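Local atomic coordinates of suppressor protein MPT5 (Saccharomyces cerevisiae, PDB entry 5BZ1), a protein that binds a conserved sequence element in the 3'-UTRs of target mRNAs through its Pumilio repeat domain and represses HO expression. Residues 103-109 and 147-152. Residues are numbered along the deposited sequence; the frame is centred on the assembly and turned at random.
Sequences QKIIDTV and KCIFKF. With nucleotides of chain B.
Ile106 is the bump of this contact, and its branched shape lets one arm fill a hollow while the other packs beside it. Its CG2 methyl, set anti to the backbone N, drops among Lys147, Lys151 and Phe152, 3.6 Å from Lys147 CG and 3.7 Å from Phe152 CZ, while CD1 reaches back toward the N-terminal end of its helix and lies against Cys148 SG at 3.8 Å. Phe152, just past the end of helix 141-151, crosses the isoleucine at about a right angle and closes the bottom of the hollow, with the methyl oblique to its ring; Val109 CG2 lies near the plane of this ring, at its edge.

Two lysines wall off the outer side, their methylenes serving as apolar packing and their ammonium groups as polar ends. Lys147 doubles back at chi2 and chi3 (65° and 73°), which lays its chain over the carbonyl of Gln103 and brings NZ to a long salt bridge with Asp107 OD1, 3.9 Å away. Lys151, straighter, runs alongside Ile106 O and slides past Val109 in the opposite direction; its NZ donates to Asp107 O (3.1 Å) from above the carbonyl plane, tying down a helix-end carbonyl, and a water links the same ammonium to Val109 O.

Gln103 adds little bulk here, but its NE2 binds U7 O4 of chain B at 2.9 Å. Helix segments of Pumilio repeats 3 and 4 running in the same direction, at 10° to each other, and stacked beside the RNA are characteristic of the curved PUF scaffold.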
ATOM      1  N   GLN A 103       9.963  12.112  11.687  1.00 25.75           N
ATOM      2  CA  GLN A 103       8.930  12.488  10.724  1.00 30.83           C
ATOM      3  C   GLN A 103       8.981  13.990  10.448  1.00 28.39           C
ATOM      4  O   GLN A 103       8.880  14.423   9.299  1.00 27.23           O
ATOM      5  CB  GLN A 103       7.539  12.113  11.241  1.00 25.52           C
ATOM      6  CG  GLN A 103       7.205  10.626  11.203  1.00 27.95           C
ATOM      7  CD  GLN A 103       5.929  10.310  11.960  1.00 30.96           C
ATOM      8  OE1 GLN A 103       4.863  10.843  11.653  1.00 36.04           O
ATOM      9  NE2 GLN A 103       6.035   9.443  12.967  1.00 26.23           N
ATOM     10  N   LYS A 104       9.136  14.778  11.509  1.00 28.42           N
ATOM     11  CA  LYS A 104       9.201  16.232  11.382  1.00 30.77           C
ATOM     12  C   LYS A 104      10.461  16.661  10.631  1.00 30.45           C
ATOM     13  O   LYS A 104      10.413  17.547   9.775  1.00 29.71           O
ATOM     14  CB  LYS A 104       9.159  16.899  12.760  1.00 29.09           C
ATOM     15  CG  LYS A 104       9.085  18.421  12.706  1.00 30.86           C
ATOM     16  CD  LYS A 104       7.876  18.883  11.894  1.00 32.90           C
ATOM     17  CE  LYS A 104       7.821  20.404  11.767  1.00 38.64           C
ATOM     18  NZ  LYS A 104       7.478  21.074  13.048  1.00 44.45           N
ATOM     19  N   ILE A 105      11.583  16.023  10.955  1.00 29.77           N
ATOM     20  CA  ILE A 105      12.854  16.315  10.297  1.00 30.23           C
ATOM     21  C   ILE A 105      12.767  16.060   8.792  1.00 33.74           C
ATOM     22  O   ILE A 105      13.124  16.926   7.988  1.00 32.37           O
ATOM     23  CB  ILE A 105      14.006  15.498  10.915  1.00 30.43           C
ATOM     24  CG1 ILE A 105      14.305  15.998  12.331  1.00 28.88           C
ATOM     25  CG2 ILE A 105      15.260  15.589  10.055  1.00 27.51           C
ATOM     26  CD1 ILE A 105      15.310  15.148  13.091  1.00 23.09           C
ATOM     27  N   ILE A 106      12.292  14.873   8.420  1.00 27.02           N
ATOM     28  CA  ILE A 106      12.073  14.532   7.016  1.00 25.99           C
ATOM     29  C   ILE A 106      11.129  15.534   6.357  1.00 29.59           C
ATOM     30  O   ILE A 106      11.354  15.964   5.225  1.00 33.43           O
ATOM     31  CB  ILE A 106      11.485  13.107   6.869  1.00 25.98           C
ATOM     32  CG1 ILE A 106      12.512  12.059   7.294  1.00 26.58           C
ATOM     33  CG2 ILE A 106      11.029  12.841   5.436  1.00 30.37           C
ATOM     34  CD1 ILE A 106      11.915  10.688   7.543  1.00 29.23           C
ATOM     35  N   ASP A 107      10.074  15.907   7.075  1.00 30.62           N
ATOM     36  CA  ASP A 107       9.040  16.783   6.533  1.00 32.05           C
ATOM     37  C   ASP A 107       9.554  18.190   6.234  1.00 32.01           C
ATOM     38  O   ASP A 107       8.952  18.919   5.441  1.00 30.90           O
ATOM     39  CB  ASP A 107       7.859  16.863   7.500  1.00 38.23           C
ATOM     40  CG  ASP A 107       6.586  17.343   6.832  1.00 61.89           C
ATOM     41  OD1 ASP A 107       6.223  16.795   5.769  1.00 72.39           O
ATOM     42  OD2 ASP A 107       5.946  18.271   7.369  1.00 73.47           O
ATOM     43  N   THR A 108      10.667  18.565   6.863  1.00 29.74           N
ATOM     44  CA  THR A 108      11.213  19.913   6.718  1.00 34.98           C
ATOM     45  C   THR A 108      12.649  19.966   6.191  1.00 35.34           C
ATOM     46  O   THR A 108      13.378  20.912   6.495  1.00 35.09           O
ATOM     47  CB  THR A 108      11.162  20.689   8.056  1.00 36.60           C
ATOM     48  OG1 THR A 108      11.937  19.999   9.045  1.00 33.55           O
ATOM     49  CG2 THR A 108       9.730  20.826   8.542  1.00 35.04           C
ATOM     50  N   VAL A 109      13.058  18.965   5.412  1.00 30.55           N
ATOM     51  CA  VAL A 109      14.392  18.999   4.801  1.00 34.34           C
ATOM     52  C   VAL A 109      14.534  20.205   3.871  1.00 35.72           C
ATOM     53  O   VAL A 109      13.580  20.581   3.187  1.00 38.36           O
ATOM     54  CB  VAL A 109      14.734  17.707   4.027  1.00 33.94           C
ATOM     55  CG1 VAL A 109      14.993  16.558   4.987  1.00 31.21           C
ATOM     56  CG2 VAL A 109      13.626  17.355   3.039  1.00 31.74           C
ATOM     57  N   LYS A 147       6.581   8.405   5.573  1.00 26.71           N
ATOM     58  CA  LYS A 147       6.971   9.797   5.398  1.00 26.01           C
ATOM     59  C   LYS A 147       8.029   9.917   4.296  1.00 22.37           C
ATOM     60  O   LYS A 147       7.948  10.809   3.452  1.00 25.58           O
ATOM     61  CB  LYS A 147       7.477  10.390   6.719  1.00 27.01           C
ATOM     62  CG  LYS A 147       7.781  11.876   6.665  1.00 33.42           C
ATOM     63  CD  LYS A 147       6.534  12.718   6.404  1.00 43.11           C
ATOM     64  CE  LYS A 147       5.624  12.781   7.624  1.00 50.34           C
ATOM     65  NZ  LYS A 147       4.508  13.759   7.449  1.00 50.05           N
ATOM     66  N   CYS A 148       9.007   9.010   4.299  1.00 19.60           N
ATOM     67  CA  CYS A 148      10.018   8.962   3.239  1.00 24.91           C
ATOM     68  C   CYS A 148       9.361   8.786   1.874  1.00 26.14           C
ATOM     69  O   CYS A 148       9.726   9.444   0.898  1.00 25.56           O
ATOM     70  CB  CYS A 148      10.986   7.799   3.466  1.00 26.55           C
ATOM     71  SG  CYS A 148      12.070   7.959   4.897  1.00 33.50           S
ATOM     72  N   ILE A 149       8.382   7.890   1.823  1.00 22.79           N
ATOM     73  CA  ILE A 149       7.703   7.537   0.585  1.00 29.07           C
ATOM     74  C   ILE A 149       6.986   8.736  -0.040  1.00 30.49           C
ATOM     75  O   ILE A 149       6.979   8.894  -1.261  1.00 30.13           O
ATOM     76  CB  ILE A 149       6.722   6.363   0.822  1.00 27.63           C
ATOM     77  CG1 ILE A 149       7.493   5.052   0.983  1.00 27.50           C
ATOM     78  CG2 ILE A 149       5.725   6.237  -0.314  1.00 28.66           C
ATOM     79  CD1 ILE A 149       6.624   3.866   1.386  1.00 29.09           C
ATOM     80  N   PHE A 150       6.403   9.590   0.796  1.00 27.74           N
ATOM     81  CA  PHE A 150       5.657  10.740   0.293  1.00 33.76           C
ATOM     82  C   PHE A 150       6.486  12.015   0.145  1.00 30.87           C
ATOM     83  O   PHE A 150       6.114  12.914  -0.610  1.00 35.42           O
ATOM     84  CB  PHE A 150       4.427  11.007   1.162  1.00 35.91           C
ATOM     85  CG  PHE A 150       3.337   9.986   0.990  1.00 45.46           C
ATOM     86  CD1 PHE A 150       2.583   9.947  -0.177  1.00 45.76           C
ATOM     87  CD2 PHE A 150       3.063   9.065   1.993  1.00 41.87           C
ATOM     88  CE1 PHE A 150       1.577   9.008  -0.342  1.00 45.83           C
ATOM     89  CE2 PHE A 150       2.061   8.125   1.836  1.00 39.83           C
ATOM     90  CZ  PHE A 150       1.316   8.095   0.668  1.00 42.88           C
ATOM     91  N   LYS A 151       7.604  12.091   0.862  1.00 28.34           N
ATOM     92  CA  LYS A 151       8.441  13.293   0.845  1.00 30.01           C
ATOM     93  C   LYS A 151       9.593  13.203  -0.167  1.00 27.96           C
ATOM     94  O   LYS A 151       9.937  14.193  -0.814  1.00 29.28           O
ATOM     95  CB  LYS A 151       8.996  13.568   2.249  1.00 31.24           C
ATOM     96  CG  LYS A 151       9.834  14.837   2.372  1.00 28.88           C
ATOM     97  CD  LYS A 151       8.980  16.096   2.208  1.00 36.14           C
ATOM     98  CE  LYS A 151       9.810  17.356   2.451  1.00 36.23           C
ATOM     99  NZ  LYS A 151       8.996  18.595   2.318  1.00 42.97           N
ATOM    100  N   PHE A 152      10.182  12.017  -0.303  1.00 27.77           N
ATOM    101  CA  PHE A 152      11.376  11.847  -1.129  1.00 28.89           C
ATOM    102  C   PHE A 152      11.052  11.399  -2.551  1.00 34.38           C
ATOM    103  O   PHE A 152       9.988  10.828  -2.809  1.00 33.85           O
ATOM    104  CB  PHE A 152      12.329  10.831  -0.495  1.00 27.03           C
ATOM    105  CG  PHE A 152      12.878  11.251   0.844  1.00 31.61           C
ATOM    106  CD1 PHE A 152      12.856  12.585   1.244  1.00 33.23           C
ATOM    107  CD2 PHE A 152      13.430  10.307   1.700  1.00 26.98           C
ATOM    108  CE1 PHE A 152      13.366  12.967   2.483  1.00 34.07           C
ATOM    109  CE2 PHE A 152      13.945  10.679   2.936  1.00 33.18           C
ATOM    110  CZ  PHE A 152      13.913  12.010   3.329  1.00 27.66           C
TER
ATOM    111  P     U B   7      -2.182   3.177  17.842  1.00 44.87           P
ATOM    112  OP1   U B   7      -1.130   2.636  18.747  1.00 43.21           O
ATOM    113  OP2   U B   7      -3.610   2.956  18.194  1.00 45.01           O
ATOM    114  O5'   U B   7      -1.930   4.746  17.670  1.00 47.41           O
ATOM    115  C5'   U B   7      -2.154   5.655  18.746  1.00 51.43           C
ATOM    116  C4'   U B   7      -2.444   7.058  18.260  1.00 51.85           C
ATOM    117  O4'   U B   7      -1.193   7.740  17.960  1.00 46.85           O
ATOM    118  C3'   U B   7      -3.298   7.156  16.993  1.00 55.21           C
ATOM    119  O3'   U B   7      -4.115   8.331  17.061  1.00 58.12           O
ATOM    120  C2'   U B   7      -2.244   7.345  15.905  1.00 52.67           C
ATOM    121  O2'   U B   7      -2.716   7.946  14.718  1.00 54.54           O
ATOM    122  C1'   U B   7      -1.228   8.222  16.630  1.00 45.57           C
ATOM    123  N1    U B   7       0.134   8.187  16.078  1.00 45.69           N
ATOM    124  C2    U B   7       0.539   9.271  15.313  1.00 48.37           C
ATOM    125  O2    U B   7      -0.191  10.219  15.072  1.00 47.75           O
ATOM    126  N3    U B   7       1.822   9.207  14.825  1.00 45.96           N
ATOM    127  C4    U B   7       2.731   8.189  15.033  1.00 44.85           C
ATOM    128  O4    U B   7       3.852   8.281  14.527  1.00 40.96           O
ATOM    129  C5    U B   7       2.241   7.108  15.845  1.00 47.88           C
ATOM    130  C6    U B   7       0.992   7.141  16.333  1.00 46.23           C
TER
HETATM  131  O   HOH W   1      10.967  20.509   3.173  1.00 41.13           O